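Local coordinates for lipolytic enzyme, g-d-s-l (Clostridium thermocellum, PDB 2W47), which carries a family 6 carbohydrate-binding module, a calcium-containing beta-sandwich domain that holds a bound glycan, at residues A[41-46]-A[109-114]. Residues are numbered along the deposited sequence; the frame is centred on the assembly and turned at random. Where two conformers were deposited one is given.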
loop_
_atom_site.group_PDB
_atom_site.type_symbol
_atom_site.label_atom_id
_atom_site.label_comp_id
_atom_site.label_asym_id
_atom_site.label_seq_id
_atom_site.Cartn_x
_atom_site.Cartn_y
_atom_site.Cartn_z
ATOM N N TYR A 41 7.743 -3.488 -6.125
ATOM C CA TYR A 41 7.195 -3.364 -4.787
ATOM C C TYR A 41 7.412 -2.022 -4.149
ATOM O O TYR A 41 8.280 -1.255 -4.562
ATOM C CB TYR A 41 7.702 -4.472 -3.844
ATOM C CG TYR A 41 9.185 -4.476 -3.499
ATOM C CD1 TYR A 41 9.719 -3.580 -2.563
ATOM C CD2 TYR A 41 10.034 -5.428 -4.059
ATOM C CE1 TYR A 41 11.092 -3.611 -2.234
ATOM C CE2 TYR A 41 11.386 -5.474 -3.728
ATOM C CZ TYR A 41 11.905 -4.569 -2.822
ATOM O OH TYR A 41 13.257 -4.629 -2.523
ATOM N N ILE A 42 6.595 -1.750 -3.135
ATOM C CA ILE A 42 6.757 -0.599 -2.257
ATOM C C ILE A 42 6.822 -1.125 -0.829
ATOM O O ILE A 42 6.062 -2.023 -0.446
ATOM C CB ILE A 42 5.604 0.428 -2.402
ATOM C CG1 ILE A 42 4.272 -0.168 -1.928
ATOM C CG2 ILE A 42 5.530 0.939 -3.835
ATOM C CD1 ILE A 42 3.058 0.706 -2.197
ATOM N N GLU A 43 7.747 -0.575 -0.050
ATOM C CA GLU A 43 7.976 -1.039 1.306
ATOM C C GLU A 43 8.100 0.143 2.239
ATOM O O GLU A 43 8.816 1.097 1.945
ATOM C CB GLU A 43 9.251 -1.870 1.342
ATOM C CG GLU A 43 9.600 -2.430 2.691
ATOM C CD GLU A 43 10.771 -3.364 2.595
ATOM O OE1 GLU A 43 10.573 -4.524 2.175
ATOM O OE2 GLU A 43 11.902 -2.949 2.954
ATOM N N TRP A 44 7.409 0.071 3.370
ATOM C CA TRP A 44 7.551 1.082 4.397
ATOM C C TRP A 44 7.986 0.466 5.709
ATOM O O TRP A 44 7.620 -0.668 6.038
ATOM C CB TRP A 44 6.225 1.793 4.642
ATOM C CG TRP A 44 5.837 2.844 3.659
ATOM C CD1 TRP A 44 6.278 4.138 3.614
ATOM C CD2 TRP A 44 4.860 2.716 2.625
ATOM N NE1 TRP A 44 5.646 4.816 2.601
ATOM C CE2 TRP A 44 4.770 3.967 1.979
ATOM C CE3 TRP A 44 4.055 1.661 2.176
ATOM C CZ2 TRP A 44 3.908 4.197 0.918
ATOM C CZ3 TRP A 44 3.199 1.892 1.114
ATOM C CH2 TRP A 44 3.136 3.151 0.497
ATOM N N ASN A 45 8.766 1.242 6.459
ATOM C CA ASN A 45 9.078 0.931 7.842
ATOM C C ASN A 45 8.041 1.592 8.738
ATOM O O ASN A 45 8.035 2.809 8.924
ATOM C CB ASN A 45 10.493 1.404 8.173
ATOM C CG ASN A 45 11.548 0.547 7.528
ATOM O OD1 ASN A 45 11.510 -0.677 7.623
ATOM N ND2 ASN A 45 12.515 1.191 6.875
ATOM N N VAL A 46 7.136 0.771 9.258
ATOM C CA VAL A 46 5.961 1.253 9.974
ATOM C C VAL A 46 6.123 1.028 11.469
ATOM O O VAL A 46 6.413 -0.081 11.911
ATOM C CB VAL A 46 4.685 0.554 9.439
ATOM C CG1 VAL A 46 3.448 0.897 10.284
ATOM C CG2 VAL A 46 4.440 0.971 8.002
ATOM N N VAL A 109 8.207 -4.116 8.880
ATOM C CA VAL A 109 8.544 -3.928 7.475
ATOM C C VAL A 109 7.341 -4.361 6.634
ATOM O O VAL A 109 7.025 -5.545 6.578
ATOM C CB VAL A 109 9.804 -4.739 7.095
ATOM C CG1 VAL A 109 10.208 -4.439 5.671
ATOM C CG2 VAL A 109 10.976 -4.436 8.049
ATOM N N ILE A 110 6.662 -3.398 6.018
ATOM C CA ILE A 110 5.432 -3.688 5.288
ATOM C C ILE A 110 5.650 -3.504 3.788
ATOM O O ILE A 110 6.008 -2.418 3.348
ATOM C CB ILE A 110 4.265 -2.819 5.806
ATOM C CG1 ILE A 110 4.104 -3.017 7.333
ATOM C CG2 ILE A 110 2.968 -3.144 5.033
ATOM C CD1 ILE A 110 2.821 -2.491 7.961
ATOM N N ARG A 111 5.476 -4.586 3.029
ATOM C CA ARG A 111 5.724 -4.573 1.594
ATOM C C ARG A 111 4.492 -5.005 0.804
ATOM O O ARG A 111 3.796 -5.961 1.175
ATOM C CB ARG A 111 6.928 -5.464 1.234
ATOM C CG ARG A 111 7.305 -5.424 -0.252
ATOM C CD ARG A 111 8.377 -6.430 -0.591
ATOM N NE ARG A 111 9.643 -6.115 0.059
ATOM C CZ ARG A 111 10.788 -6.717 -0.235
ATOM N NH1 ARG A 111 10.826 -7.660 -1.174
ATOM N NH2 ARG A 111 11.896 -6.360 0.407
ATOM N N ALA A 112 4.250 -4.293 -0.295
ATOM C CA ALA A 112 3.195 -4.632 -1.255
ATOM C C ALA A 112 3.851 -4.907 -2.602
ATOM O O ALA A 112 4.409 -3.998 -3.214
ATOM C CB ALA A 112 2.191 -3.500 -1.355
ATOM N N THR A 113 3.775 -6.162 -3.045
ATOM C CA THR A 113 4.469 -6.623 -4.242
ATOM C C THR A 113 3.469 -6.935 -5.344
ATOM O O THR A 113 2.500 -7.668 -5.120
ATOM C CB THR A 113 5.293 -7.884 -3.934
ATOM O OG1 THR A 113 6.237 -7.582 -2.905
ATOM C CG2 THR A 113 6.066 -8.370 -5.142
ATOM N N ALA A 114 3.715 -6.400 -6.534
ATOM C CA ALA A 114 2.830 -6.637 -7.678
ATOM C C ALA A 114 2.907 -8.084 -8.135
ATOM O O ALA A 114 4.001 -8.623 -8.335
ATOM C CB ALA A 114 3.191 -5.709 -8.812
#
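Ile42 and Trp44 pair with Ala112 and Ile110, respectively, as antiparallel hydrogen-bonded pairs, four N-H...O=C bonds joining the strands; the segment axes, at 164° between their N-to-C directions, approach to 4.7 Å. On the face carrying Tyr41, Glu43 and Arg111, the guanidinium of Arg111 lies flat over one face of the Tyr41 ring, the two planes only 5° apart. Arg111 CZ sits 3.7 Å from the centroid of the Tyr41 ring in a cation-pi contact, and Arg111 CD lies 3.9 Å from the same centroid in a CH-pi contact. The bend at chi3 (-66°) turns the guanidinium over the phenol while its edge faces Glu43. There NE and NH2 both donate to one carboxylate oxygen: Glu43 OE1 is 2.8 Å from Arg111 NE and 2.9 Å from Arg111 NH2, on its anti and syn sides, both tilted out of the carboxylate plane toward the same face. This side-on salt bridge, with the stack, would fix the rotation of the guanidinium. Val109 CG1 packs against Glu43 CD at 3.3 Å. Both strands belong to the five-stranded sheet of the beta-sandwich, where 41-48 is flanked by 13-15 and 106-114 by 70-74; the ring of Tyr15 meets Tyr41. On the face carrying Ile42, Trp44, Ile110 and Ala112, strand 122-130 of the second sheet meets the 41-46 side: Trp44 and Val46 touch Leu126, and Trp44 NE1 hydrogen-bonds to Gln8 O. Across the pair, Ile110 CD1 meets Val46 CG2 at 3.8 Å.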